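Local coordinates for protein alpha-galacturonidase (PDB 3FEF) that hydrolyses the alpha-1,4 linkage of galacturonides such as di-galacturonate, using NAD(+) and manganese as cofactors, in the manner of a family 4 glycosidase, at residues A[256-261]-A[279-284]; A[354-359]-A[387-392]; A[185-190]-A[216-221]; A[397-402]-A[412-417]. One frame throughout, in Å; residues are numbered along the deposited sequence.

Contact 1 of 4, residues A[256-261]-A[279-284]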
loop_
_atom_site.group_PDB
_atom_site.type_symbol
_atom_site.label_atom_id
_atom_site.label_comp_id
_atom_site.label_asym_id
_atom_site.label_seq_id
_atom_site.Cartn_x
_atom_site.Cartn_y
_atom_site.Cartn_z
ATOM N N PHE A 256 29.171 3.645 -19.365
ATOM C CA PHE A 256 29.973 4.580 -18.571
ATOM C C PHE A 256 29.269 5.916 -18.446
ATOM O O PHE A 256 29.295 6.539 -17.391
ATOM C CB PHE A 256 31.383 4.779 -19.151
ATOM C CG PHE A 256 32.232 3.545 -19.097
ATOM C CD1 PHE A 256 32.188 2.708 -17.989
ATOM C CD2 PHE A 256 33.078 3.217 -20.142
ATOM C CE1 PHE A 256 32.965 1.555 -17.932
ATOM C CE2 PHE A 256 33.866 2.058 -20.085
ATOM C CZ PHE A 256 33.808 1.232 -18.986
ATOM N N ASP A 257 28.641 6.350 -19.528
ATOM C CA ASP A 257 27.963 7.633 -19.544
ATOM C C ASP A 257 26.759 7.624 -18.586
ATOM O O ASP A 257 26.560 8.569 -17.847
ATOM C CB ASP A 257 27.528 7.975 -20.975
ATOM C CG ASP A 257 27.007 9.401 -21.110
ATOM O OD1 ASP A 257 27.825 10.330 -20.981
ATOM O OD2 ASP A 257 25.781 9.593 -21.355
ATOM N N LEU A 258 25.969 6.551 -18.598
ATOM C CA LEU A 258 24.831 6.428 -17.683
ATOM C C LEU A 258 25.300 6.330 -16.248
ATOM O O LEU A 258 24.688 6.922 -15.356
ATOM C CB LEU A 258 23.979 5.211 -18.015
ATOM C CG LEU A 258 23.435 5.237 -19.443
ATOM C CD1 LEU A 258 22.426 4.143 -19.662
ATOM C CD2 LEU A 258 22.834 6.581 -19.757
ATOM N N PHE A 259 26.391 5.599 -16.009
ATOM C CA PHE A 259 26.933 5.547 -14.639
ATOM C C PHE A 259 27.254 6.937 -14.061
ATOM O O PHE A 259 26.905 7.221 -12.934
ATOM C CB PHE A 259 28.179 4.670 -14.503
ATOM C CG PHE A 259 28.754 4.684 -13.103
ATOM C CD1 PHE A 259 28.206 3.875 -12.105
ATOM C CD2 PHE A 259 29.804 5.536 -12.772
ATOM C CE1 PHE A 259 28.714 3.895 -10.793
ATOM C CE2 PHE A 259 30.320 5.572 -11.449
ATOM C CZ PHE A 259 29.774 4.756 -10.470
ATOM N N GLU A 260 27.964 7.764 -14.821
ATOM C CA GLU A 260 28.348 9.116 -14.373
ATOM C C GLU A 260 27.123 9.935 -14.048
ATOM O O GLU A 260 27.128 10.750 -13.142
ATOM C CB GLU A 260 29.095 9.868 -15.477
ATOM C CG GLU A 260 30.292 9.143 -15.986
ATOM C CD GLU A 260 31.311 8.983 -14.909
ATOM O OE1 GLU A 260 31.321 9.855 -14.014
ATOM O OE2 GLU A 260 32.084 7.996 -14.942
ATOM N N THR A 261 26.078 9.755 -14.834
ATOM C CA THR A 261 24.861 10.485 -14.570
ATOM C C THR A 261 24.150 9.930 -13.327
ATOM O O THR A 261 23.703 10.684 -12.488
ATOM C CB THR A 261 23.928 10.436 -15.789
ATOM O OG1 THR A 261 24.557 11.118 -16.887
ATOM C CG2 THR A 261 22.563 11.099 -15.479
ATOM N N GLY A 279 19.357 10.781 -25.452
ATOM C CA GLY A 279 20.804 10.851 -25.555
ATOM C C GLY A 279 21.216 11.019 -27.003
ATOM O O GLY A 279 20.388 10.911 -27.895
ATOM N N PRO A 280 22.504 11.296 -27.239
ATOM C CA PRO A 280 23.036 11.332 -28.600
ATOM C C PRO A 280 23.214 9.932 -29.166
ATOM O O PRO A 280 23.526 9.782 -30.348
ATOM C CB PRO A 280 24.415 11.980 -28.424
ATOM C CG PRO A 280 24.773 11.764 -26.971
ATOM C CD PRO A 280 23.468 11.790 -26.238
ATOM N N TYR A 281 22.990 8.919 -28.332
ATOM C CA TYR A 281 23.413 7.545 -28.643
ATOM C C TYR A 281 22.952 6.980 -29.981
ATOM O O TYR A 281 23.766 6.510 -30.776
ATOM C CB TYR A 281 22.952 6.589 -27.542
ATOM C CG TYR A 281 23.200 7.110 -26.145
ATOM C CD1 TYR A 281 24.471 7.549 -25.758
ATOM C CD2 TYR A 281 22.173 7.174 -25.216
ATOM C CE1 TYR A 281 24.704 8.013 -24.479
ATOM C CE2 TYR A 281 22.400 7.649 -23.931
ATOM C CZ TYR A 281 23.664 8.060 -23.568
ATOM O OH TYR A 281 23.887 8.536 -22.296
ATOM N N LEU A 282 21.646 6.998 -30.207
ATOM C CA LEU A 282 21.045 6.297 -31.341
ATOM C C LEU A 282 21.341 6.984 -32.668
ATOM O O LEU A 282 21.273 6.361 -33.719
ATOM C CB LEU A 282 19.533 6.171 -31.149
ATOM C CG LEU A 282 19.085 5.160 -30.094
ATOM C CD1 LEU A 282 17.556 5.173 -29.954
ATOM C CD2 LEU A 282 19.589 3.766 -30.468
ATOM N N LYS A 283 21.681 8.266 -32.609
ATOM C CA LYS A 283 21.972 9.021 -33.819
ATOM C C LYS A 283 23.452 9.045 -34.159
ATOM O O LYS A 283 23.815 9.393 -35.263
ATOM C CB LYS A 283 21.409 10.442 -33.713
ATOM C CG LYS A 283 19.884 10.428 -33.607
ATOM C CD LYS A 283 19.283 11.792 -33.333
ATOM C CE LYS A 283 17.825 11.821 -33.795
ATOM N NZ LYS A 283 17.270 13.217 -33.828
ATOM N N GLN A 284 24.305 8.679 -33.208
ATOM C CA GLN A 284 25.743 8.633 -33.456
ATOM C C GLN A 284 26.311 7.359 -32.870
ATOM O O GLN A 284 27.192 7.408 -32.024
ATOM C CB GLN A 284 26.450 9.851 -32.837
ATOM C CG GLN A 284 25.940 11.203 -33.335
ATOM C CD GLN A 284 26.441 12.385 -32.497
ATOM O OE1 GLN A 284 27.582 12.402 -32.032
ATOM N NE2 GLN A 284 25.582 13.384 -32.308
#
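Tyr281 reaches from its loop to helix 253-262 and gives its phenolic hydrogen to Asp257. The modelled separation, 2.4 Å between Tyr281 OH and Asp257 OD2, is very short; the pairing is clear, but the exact length is doubtful at 2.2 Å resolution. OD2 approaches the ring at its edge, near the ring plane, and comes within 3.7 Å of Tyr281 CE1. The carboxylate does not lie flat with the ring: the two planes are turned 77° apart. Asp257 gets there with CG anti to the backbone N (chi1 -171°), which swings the acid off the helix surface toward the loop. The next residue, Leu258, brings a methyl to the same hydroxyl, CD2 lying 3.4 Å from Tyr281 OH and 4.2 Å from Tyr281 CZ, so the phenol end is bordered by a carboxylate and by a hydrocarbon branch. The approach of that methyl is oblique. The backbones stay well separated, with the CA atoms of Asp257 and Gly279 9.9 Å apart, and it is the length of the tyrosine that bridges the gap.

In the next shell, Arg425 of the second subunit engages both polar partners, NH2 in a salt bridge to Asp257 OD2 and NH1 in a hydrogen bond to Tyr281 OH. Its positive charge would probably favour an ionised Asp257. Trp288 meets the Tyr281 ring edge-to-face, and Leu277 packs on Leu258. The whole is a helix-to-loop contact of the C-terminal domain, completed as a Tyr-Asp-Arg polar cluster at a subunit interface of the homotetramer.

Contact 2 of 4, residues A[354-359]-A[387-392]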
loop_
_atom_site.group_PDB
_atom_site.type_symbol
_atom_site.label_atom_id
_atom_site.label_comp_id
_atom_site.label_asym_id
_atom_site.label_seq_id
_atom_site.Cartn_x
_atom_site.Cartn_y
_atom_site.Cartn_z
ATOM N N LEU A 354 11.462 -1.167 -5.111
ATOM C CA LEU A 354 10.727 -0.083 -4.430
ATOM C C LEU A 354 10.199 0.992 -5.369
ATOM O O LEU A 354 10.866 1.344 -6.335
ATOM C CB LEU A 354 11.631 0.593 -3.367
ATOM C CG LEU A 354 11.959 -0.217 -2.115
ATOM C CD1 LEU A 354 12.787 0.590 -1.042
ATOM C CD2 LEU A 354 10.661 -0.745 -1.521
ATOM N N ASN A 355 9.027 1.546 -5.040
ATOM C CA ASN A 355 8.464 2.701 -5.750
ATOM C C ASN A 355 8.087 2.430 -7.205
ATOM O O ASN A 355 8.047 3.346 -8.005
ATOM C CB ASN A 355 9.421 3.915 -5.712
ATOM C CG ASN A 355 9.987 4.181 -4.338
ATOM O OD1 ASN A 355 9.287 4.099 -3.322
ATOM N ND2 ASN A 355 11.268 4.510 -4.294
ATOM N N LEU A 356 7.844 1.178 -7.559
ATOM C CA LEU A 356 7.429 0.837 -8.926
ATOM C C LEU A 356 6.106 0.124 -8.791
ATOM O O LEU A 356 5.904 -0.582 -7.815
ATOM C CB LEU A 356 8.463 -0.076 -9.601
ATOM C CG LEU A 356 9.384 0.430 -10.726
ATOM C CD1 LEU A 356 9.855 1.858 -10.544
ATOM C CD2 LEU A 356 10.574 -0.497 -10.936
ATOM N N PRO A 357 5.192 0.294 -9.758
ATOM C CA PRO A 357 3.849 -0.252 -9.517
ATOM C C PRO A 357 3.874 -1.744 -9.188
ATOM O O PRO A 357 4.707 -2.499 -9.707
ATOM C CB PRO A 357 3.117 -0.039 -10.850
ATOM C CG PRO A 357 3.915 0.977 -11.603
ATOM C CD PRO A 357 5.335 0.934 -11.080
ATOM N N ILE A 358 2.960 -2.184 -8.342
ATOM C CA ILE A 358 2.897 -3.587 -8.049
ATOM C C ILE A 358 2.232 -4.401 -9.190
ATOM O O ILE A 358 1.401 -3.878 -9.938
ATOM C CB ILE A 358 2.277 -3.824 -6.662
ATOM C CG1 ILE A 358 0.948 -4.537 -6.753
ATOM C CG2 ILE A 358 2.180 -2.525 -5.899
ATOM C CD1 ILE A 358 0.906 -5.668 -5.766
ATOM N N GLN A 359 2.644 -5.665 -9.333
ATOM C CA GLN A 359 2.221 -6.526 -10.450
ATOM C C GLN A 359 3.041 -6.323 -11.720
ATOM O O GLN A 359 3.119 -7.210 -12.562
ATOM C CB GLN A 359 0.778 -6.243 -10.808
ATOM C CG GLN A 359 -0.135 -6.269 -9.632
ATOM C CD GLN A 359 -0.678 -7.621 -9.465
ATOM O OE1 GLN A 359 0.058 -8.562 -9.146
ATOM N NE2 GLN A 359 -1.975 -7.764 -9.724
HETATM N N MSE A 387 12.318 7.286 -12.264
HETATM C CA MSE A 387 11.383 8.091 -13.046
HETATM C C MSE A 387 11.225 7.548 -14.469
HETATM O O MSE A 387 10.118 7.416 -14.992
HETATM C CB MSE A 387 11.836 9.554 -13.085
HETATM C CG MSE A 387 11.750 10.270 -11.742
HETATM SE SE MSE A 387 12.960 11.823 -11.669
HETATM C CE MSE A 387 12.314 12.724 -13.270
ATOM N N LEU A 388 12.337 7.213 -15.108
ATOM C CA LEU A 388 12.227 6.637 -16.436
ATOM C C LEU A 388 11.510 5.276 -16.408
ATOM O O LEU A 388 10.675 4.975 -17.280
ATOM C CB LEU A 388 13.612 6.548 -17.092
ATOM C CG LEU A 388 14.120 7.891 -17.636
ATOM C CD1 LEU A 388 15.652 7.919 -17.750
ATOM C CD2 LEU A 388 13.440 8.230 -18.976
ATOM N N ALA A 389 11.835 4.454 -15.416
ATOM C CA ALA A 389 11.306 3.084 -15.358
ATOM C C ALA A 389 9.796 3.099 -15.108
ATOM O O ALA A 389 9.088 2.300 -15.698
ATOM C CB ALA A 389 12.005 2.270 -14.293
ATOM N N ALA A 390 9.317 4.010 -14.244
ATOM C CA ALA A 390 7.883 4.153 -14.007
ATOM C C ALA A 390 7.182 4.559 -15.295
ATOM O O ALA A 390 6.100 4.088 -15.621
ATOM C CB ALA A 390 7.586 5.178 -12.872
ATOM N N ARG A 391 7.826 5.428 -16.046
ATOM C CA ARG A 391 7.288 5.849 -17.323
ATOM C C ARG A 391 7.125 4.693 -18.334
ATOM O O ARG A 391 6.066 4.537 -18.932
ATOM C CB ARG A 391 8.180 6.940 -17.868
ATOM C CG ARG A 391 7.724 7.472 -19.193
ATOM C CD ARG A 391 8.339 8.822 -19.416
ATOM N NE ARG A 391 8.181 9.193 -20.810
ATOM C CZ ARG A 391 8.920 10.113 -21.413
ATOM N NH1 ARG A 391 9.884 10.752 -20.754
ATOM N NH2 ARG A 391 8.700 10.372 -22.684
ATOM N N HIS A 392 8.175 3.888 -18.525
ATOM C CA HIS A 392 8.105 2.714 -19.408
ATOM C C HIS A 392 7.116 1.673 -18.899
ATOM O O HIS A 392 6.388 1.045 -19.662
ATOM C CB HIS A 392 9.491 2.060 -19.559
ATOM C CG HIS A 392 10.466 2.893 -20.330
ATOM N ND1 HIS A 392 10.390 3.050 -21.697
ATOM C CD2 HIS A 392 11.539 3.624 -19.924
ATOM C CE1 HIS A 392 11.364 3.846 -22.101
ATOM N NE2 HIS A 392 12.081 4.201 -21.048
#
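Leu356 points its forked end at helix 383-405 and meets the neighbouring residues Ala389 and Ala390. The CB of Leu356 does not itself head for the helix; the chain bends there through a chi1 of -108°, away from the usual staggered values, and this carries both methyls across. CD1 settles where the two alanines adjoin, 4.3 Å from Ala389 CB and 4.3 Å from Ala390 N, with Ala390 CB a little farther at 4.6 Å. The second branch, CD2, stands 4.6 Å from Ala389 CB, so the fork straddles that methyl loosely. Ala389 directs its CB toward the loop, whereas that of Ala390 lies off to the flank. With such small residues on the helix the loop backbone can come close, and the CA atoms of Leu356 and Ala390 are 6.1 Å apart.

The same helix face extends one turn each way, as Leu356 also touches Glu386 and Ile393, and Pro357 rests on Ile393. Beside this apolar patch, Asn355 ND2 donates to Glu386 OE1, a polar tie between loop and helix. The contact between the segments is itself loose apolar packing, a leucine methyl against an alanine methyl and the adjoining backbone, and what it contributes comes from burial and dispersion.

Contact 3 of 4, residues A[185-190]-A[216-221]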
loop_
_atom_site.group_PDB
_atom_site.type_symbol
_atom_site.label_atom_id
_atom_site.label_comp_id
_atom_site.label_asym_id
_atom_site.label_seq_id
_atom_site.Cartn_x
_atom_site.Cartn_y
_atom_site.Cartn_z
ATOM N N GLU A 185 41.794 -6.471 -14.516
ATOM C CA GLU A 185 42.575 -5.347 -15.002
ATOM C C GLU A 185 42.905 -4.292 -13.954
ATOM O O GLU A 185 43.943 -3.657 -14.041
ATOM C CB GLU A 185 41.917 -4.677 -16.194
ATOM C CG GLU A 185 42.898 -3.796 -16.927
ATOM C CD GLU A 185 42.274 -2.526 -17.412
ATOM O OE1 GLU A 185 41.483 -2.597 -18.378
ATOM O OE2 GLU A 185 42.582 -1.456 -16.830
ATOM N N ARG A 186 42.034 -4.090 -12.973
ATOM C CA ARG A 186 42.255 -3.037 -12.000
ATOM C C ARG A 186 43.018 -3.581 -10.801
ATOM O O ARG A 186 43.733 -2.846 -10.130
ATOM C CB ARG A 186 40.930 -2.420 -11.519
ATOM C CG ARG A 186 39.939 -1.975 -12.608
ATOM C CD ARG A 186 40.511 -0.897 -13.533
ATOM N NE ARG A 186 41.228 0.142 -12.794
ATOM C CZ ARG A 186 42.126 0.955 -13.338
ATOM N NH1 ARG A 186 42.422 0.853 -14.629
ATOM N NH2 ARG A 186 42.732 1.870 -12.592
ATOM N N LEU A 187 42.860 -4.866 -10.525
ATOM C CA LEU A 187 43.386 -5.428 -9.290
ATOM C C LEU A 187 44.432 -6.489 -9.553
ATOM O O LEU A 187 45.204 -6.838 -8.664
ATOM C CB LEU A 187 42.257 -6.017 -8.438
ATOM C CG LEU A 187 41.060 -5.089 -8.203
ATOM C CD1 LEU A 187 40.009 -5.731 -7.280
ATOM C CD2 LEU A 187 41.521 -3.735 -7.658
ATOM N N GLY A 188 44.461 -7.007 -10.769
ATOM C CA GLY A 188 45.452 -8.015 -11.130
ATOM C C GLY A 188 45.097 -9.433 -10.717
ATOM O O GLY A 188 45.858 -10.366 -10.972
ATOM N N ILE A 189 43.941 -9.620 -10.093
ATOM C CA ILE A 189 43.551 -10.966 -9.665
ATOM C C ILE A 189 42.505 -11.627 -10.559
ATOM O O ILE A 189 41.631 -10.966 -11.115
ATOM C CB ILE A 189 43.084 -10.981 -8.207
ATOM C CG1 ILE A 189 41.726 -10.297 -8.058
ATOM C CG2 ILE A 189 44.120 -10.302 -7.319
ATOM C CD1 ILE A 189 41.366 -10.002 -6.610
ATOM N N GLU A 190 42.618 -12.943 -10.696
ATOM C CA GLU A 190 41.679 -13.735 -11.485
ATOM C C GLU A 190 40.287 -13.775 -10.869
ATOM O O GLU A 190 40.121 -13.686 -9.661
ATOM C CB GLU A 190 42.191 -15.166 -11.606
ATOM C CG GLU A 190 43.530 -15.254 -12.276
ATOM C CD GLU A 190 43.475 -14.765 -13.697
ATOM O OE1 GLU A 190 42.799 -15.418 -14.522
ATOM O OE2 GLU A 190 44.104 -13.730 -13.994
ATOM N N ARG A 216 33.947 -11.432 -3.656
ATOM C CA ARG A 216 34.385 -11.767 -2.302
ATOM C C ARG A 216 34.200 -10.561 -1.399
ATOM O O ARG A 216 33.112 -10.005 -1.310
ATOM C CB ARG A 216 35.871 -12.138 -2.293
ATOM C CG ARG A 216 36.241 -13.041 -3.438
ATOM C CD ARG A 216 36.216 -14.470 -3.030
ATOM N NE ARG A 216 37.583 -14.978 -2.954
ATOM C CZ ARG A 216 38.067 -15.945 -3.730
ATOM N NH1 ARG A 216 37.284 -16.539 -4.628
ATOM N NH2 ARG A 216 39.334 -16.330 -3.593
ATOM N N HIS A 217 35.280 -10.148 -0.749
ATOM C CA HIS A 217 35.213 -9.068 0.226
ATOM C C HIS A 217 35.307 -7.657 -0.395
ATOM O O HIS A 217 35.196 -6.668 0.303
ATOM C CB HIS A 217 36.311 -9.260 1.265
ATOM C CG HIS A 217 37.689 -9.262 0.683
ATOM N ND1 HIS A 217 38.215 -10.350 0.013
ATOM C CD2 HIS A 217 38.653 -8.310 0.671
ATOM C CE1 HIS A 217 39.441 -10.063 -0.393
ATOM N NE2 HIS A 217 39.729 -8.831 -0.008
ATOM N N ILE A 218 35.487 -7.570 -1.705
ATOM C CA ILE A 218 35.761 -6.291 -2.338
ATOM C C ILE A 218 34.506 -5.624 -2.913
ATOM O O ILE A 218 33.725 -6.253 -3.618
ATOM C CB ILE A 218 36.814 -6.462 -3.461
ATOM C CG1 ILE A 218 38.151 -6.922 -2.875
ATOM C CG2 ILE A 218 36.983 -5.174 -4.236
ATOM C CD1 ILE A 218 38.924 -7.887 -3.787
ATOM N N ASP A 219 34.322 -4.348 -2.603
ATOM C CA ASP A 219 33.231 -3.569 -3.172
ATOM C C ASP A 219 33.581 -3.148 -4.599
ATOM O O ASP A 219 34.594 -2.499 -4.818
ATOM C CB ASP A 219 33.000 -2.328 -2.325
ATOM C CG ASP A 219 31.757 -1.573 -2.733
ATOM O OD1 ASP A 219 31.249 -1.796 -3.858
ATOM O OD2 ASP A 219 31.305 -0.728 -1.937
ATOM N N LEU A 220 32.747 -3.512 -5.568
ATOM C CA LEU A 220 33.078 -3.230 -6.957
ATOM C C LEU A 220 32.639 -1.847 -7.404
ATOM O O LEU A 220 33.087 -1.374 -8.448
ATOM C CB LEU A 220 32.525 -4.302 -7.915
ATOM C CG LEU A 220 33.008 -5.730 -7.623
ATOM C CD1 LEU A 220 32.506 -6.720 -8.671
ATOM C CD2 LEU A 220 34.505 -5.777 -7.541
ATOM N N LEU A 221 31.769 -1.187 -6.640
ATOM C CA LEU A 221 31.226 0.082 -7.143
ATOM C C LEU A 221 32.241 1.212 -7.247
ATOM O O LEU A 221 32.247 1.927 -8.247
ATOM C CB LEU A 221 29.941 0.543 -6.419
ATOM C CG LEU A 221 28.813 0.269 -7.424
ATOM C CD1 LEU A 221 28.200 -1.126 -7.220
ATOM C CD2 LEU A 221 27.754 1.359 -7.430
#
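Leu187 and Ile189 converge on Ile218 through different first torsions. Leu187 keeps CG beside the backbone N (chi1 -50°) and runs out extended, whereas Ile189 is turned to a chi1 of 71° before its own extended tail. Between them Gly188, the first residue beyond helix 171-187, takes a positive phi of 82° that redirects the chain. The result is a cluster of three terminal methyls: Ile218 CD1 lies 4.2 Å from Leu187 CD1 and 4.3 Å from Ile189 CD1. Ile223 of helix 220-231 packs on both Leu187 and Ile218 and continues the patch.

Polar groups lie on the flanks, the cap and the salt bridge each within its own segment. Asp219 is the N-cap of helix 220-231, its OD1 accepting from Leu221 N at 2.9 Å from above the carboxylate plane. Glu185 OE2 pairs with Arg186 NH1 in a salt bridge of 3.2 Å and also bonds Tyr231 OH, which links helix 171-187 to helix 220-231. On the strand side, His217 O accepts from Arg370 NE of the third subunit. This is a small surface contact of aliphatic tips, joining the end of helix 171-187 and the loop after it to strand 218-219 by weak, partly solvent-exposed apolar packing.

Contact 4 of 4, residues A[397-402]-A[412-417]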
loop_
_atom_site.group_PDB
_atom_site.type_symbol
_atom_site.label_atom_id
_atom_site.label_comp_id
_atom_site.label_asym_id
_atom_site.label_seq_id
_atom_site.Cartn_x
_atom_site.Cartn_y
_atom_site.Cartn_z
ATOM N N GLU A 397 2.195 -1.496 -19.223
ATOM C CA GLU A 397 0.861 -1.826 -18.705
ATOM C C GLU A 397 -0.243 -1.463 -19.704
ATOM O O GLU A 397 -1.173 -2.222 -19.906
ATOM C CB GLU A 397 0.573 -1.114 -17.356
ATOM C CG GLU A 397 1.381 -1.593 -16.146
ATOM C CD GLU A 397 1.131 -3.066 -15.796
ATOM O OE1 GLU A 397 -0.023 -3.415 -15.428
ATOM O OE2 GLU A 397 2.097 -3.878 -15.875
ATOM N N ALA A 398 -0.156 -0.285 -20.299
ATOM C CA ALA A 398 -1.157 0.167 -21.274
ATOM C C ALA A 398 -1.167 -0.725 -22.508
ATOM O O ALA A 398 -2.237 -1.062 -23.043
ATOM C CB ALA A 398 -0.897 1.597 -21.665
ATOM N N VAL A 399 0.020 -1.120 -22.963
ATOM C CA VAL A 399 0.117 -2.016 -24.116
ATOM C C VAL A 399 -0.568 -3.349 -23.831
ATOM O O VAL A 399 -1.330 -3.849 -24.658
ATOM C CB VAL A 399 1.577 -2.222 -24.596
ATOM C CG1 VAL A 399 1.658 -3.340 -25.645
ATOM C CG2 VAL A 399 2.141 -0.903 -25.197
ATOM N N ALA A 400 -0.319 -3.910 -22.653
ATOM C CA ALA A 400 -0.920 -5.183 -22.294
ATOM C C ALA A 400 -2.432 -5.059 -22.258
ATOM O O ALA A 400 -3.137 -5.892 -22.826
ATOM C CB ALA A 400 -0.381 -5.684 -20.955
ATOM N N ASP A 401 -2.940 -4.020 -21.603
ATOM C CA ASP A 401 -4.385 -3.784 -21.622
ATOM C C ASP A 401 -4.908 -3.544 -23.041
ATOM O O ASP A 401 -5.866 -4.192 -23.467
ATOM C CB ASP A 401 -4.771 -2.614 -20.729
ATOM C CG ASP A 401 -4.506 -2.892 -19.286
ATOM O OD1 ASP A 401 -4.707 -4.061 -18.868
ATOM O OD2 ASP A 401 -4.085 -1.949 -18.570
ATOM N N ALA A 402 -4.285 -2.608 -23.757
ATOM C CA ALA A 402 -4.718 -2.279 -25.106
ATOM C C ALA A 402 -4.835 -3.540 -25.953
ATOM O O ALA A 402 -5.825 -3.732 -26.677
ATOM C CB ALA A 402 -3.782 -1.274 -25.761
ATOM N N PHE A 412 -2.023 4.041 -28.524
ATOM C CA PHE A 412 -1.459 5.282 -29.055
ATOM C C PHE A 412 -0.969 6.212 -27.936
ATOM O O PHE A 412 0.041 6.898 -28.085
ATOM C CB PHE A 412 -2.470 6.004 -29.963
ATOM C CG PHE A 412 -1.895 7.210 -30.657
ATOM C CD1 PHE A 412 -0.681 7.120 -31.334
ATOM C CD2 PHE A 412 -2.537 8.428 -30.600
ATOM C CE1 PHE A 412 -0.139 8.211 -31.956
ATOM C CE2 PHE A 412 -2.003 9.535 -31.221
ATOM C CZ PHE A 412 -0.800 9.427 -31.906
ATOM N N GLN A 413 -1.693 6.234 -26.817
ATOM C CA GLN A 413 -1.239 6.958 -25.626
ATOM C C GLN A 413 0.126 6.465 -25.165
ATOM O O GLN A 413 1.013 7.263 -24.885
ATOM C CB GLN A 413 -2.251 6.829 -24.491
ATOM C CG GLN A 413 -3.623 7.363 -24.869
ATOM C CD GLN A 413 -3.551 8.827 -25.236
ATOM O OE1 GLN A 413 -4.125 9.264 -26.238
ATOM N NE2 GLN A 413 -2.818 9.592 -24.440
ATOM N N ALA A 414 0.303 5.151 -25.094
ATOM C CA ALA A 414 1.610 4.611 -24.733
ATOM C C ALA A 414 2.637 5.042 -25.789
ATOM O O ALA A 414 3.695 5.589 -25.461
ATOM C CB ALA A 414 1.544 3.085 -24.606
ATOM N N PHE A 415 2.308 4.802 -27.057
ATOM C CA PHE A 415 3.143 5.246 -28.166
ATOM C C PHE A 415 3.609 6.685 -27.985
ATOM O O PHE A 415 4.809 6.973 -28.128
ATOM C CB PHE A 415 2.384 5.082 -29.490
ATOM C CG PHE A 415 3.258 5.167 -30.732
ATOM C CD1 PHE A 415 3.398 6.365 -31.422
ATOM C CD2 PHE A 415 3.897 4.031 -31.231
ATOM C CE1 PHE A 415 4.173 6.443 -32.591
ATOM C CE2 PHE A 415 4.684 4.092 -32.384
ATOM C CZ PHE A 415 4.818 5.301 -33.075
ATOM N N LEU A 416 2.666 7.585 -27.679
ATOM C CA LEU A 416 2.992 8.995 -27.444
ATOM C C LEU A 416 3.860 9.244 -26.206
ATOM O O LEU A 416 4.609 10.219 -26.137
ATOM C CB LEU A 416 1.700 9.824 -27.297
ATOM C CG LEU A 416 0.818 10.078 -28.522
ATOM C CD1 LEU A 416 -0.373 10.981 -28.147
ATOM C CD2 LEU A 416 1.657 10.703 -29.627
ATOM N N ASN A 417 3.713 8.399 -25.198
ATOM C CA ASN A 417 4.453 8.563 -23.958
ATOM C C ASN A 417 5.871 7.957 -24.022
ATOM O O ASN A 417 6.628 8.007 -23.042
ATOM C CB ASN A 417 3.645 7.920 -22.827
ATOM C CG ASN A 417 4.046 8.421 -21.455
ATOM O OD1 ASN A 417 4.349 9.598 -21.277
ATOM N ND2 ASN A 417 4.016 7.536 -20.472
#
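Val399 and Ala398, adjacent on helix 383-405, both touch the single methyl of Ala414 on helix 408-417. Tracing Val399 outward, its CB is still 5.3 Å from Ala414 CB, too far to pack, and the branches then divide the work. CG2, anti to the carbonyl carbon, closes to 4.1 Å from Ala414 CB. CG1, anti to the backbone N (chi1 171°), is carried away from Ala414. The valine side chain also packs on Ile116 and Leu120 of helix 112-136, so it lies between two helices.

Ala398 aims its CB toward the opposite helix, where it too comes within 4.1 Å of Ala414 CB. The two contacting atoms of the first helix are themselves 5.3 Å apart, Ala398 CB to Val399 CG2, and the Ala414 methyl therefore sits over the pair, at equal distance from both. Because the meeting groups are this short, the backbones draw close: the CA atoms of Ala398 and Ala414 are separated by 6.3 Å.

Farther along the pair, Ala402 packs on Leu410 and Ala411, while at the other end Asn417 ND2 donates to Asn395 OD1, just before 397-402. Met387 of the second subunit lies against Ala398 and Asn417. With chain directions roughly antiparallel and only a brief turn between them, the helices form an alanine-lined helical hairpin in the C-terminal domain, packed on helix 112-136 and bordering the neighbouring subunit.

Overall arrangement
Along the chain contact 3 comes first, then contacts 1, 2 and 4, each closing before the next opens. Contacts 2 and 4 are the nearest pair, with centres about 15 Å apart; both use helix 383-405, and a probable hydrogen bond of 3.0 Å from Arg391 NE to Asn417 O joins them. Contact 1 lies about 22 Å from contact 2, centre to centre; all three belong to the C-terminal domain and border the second subunit. Contact 3, with 216-221 in that domain too, faces the third subunit. Its centre is about 43 Å from that of contact 4, but its nearest atoms come within about 4 Å of contact 1 without touching, helices 220-231 and 253-262 being consecutive.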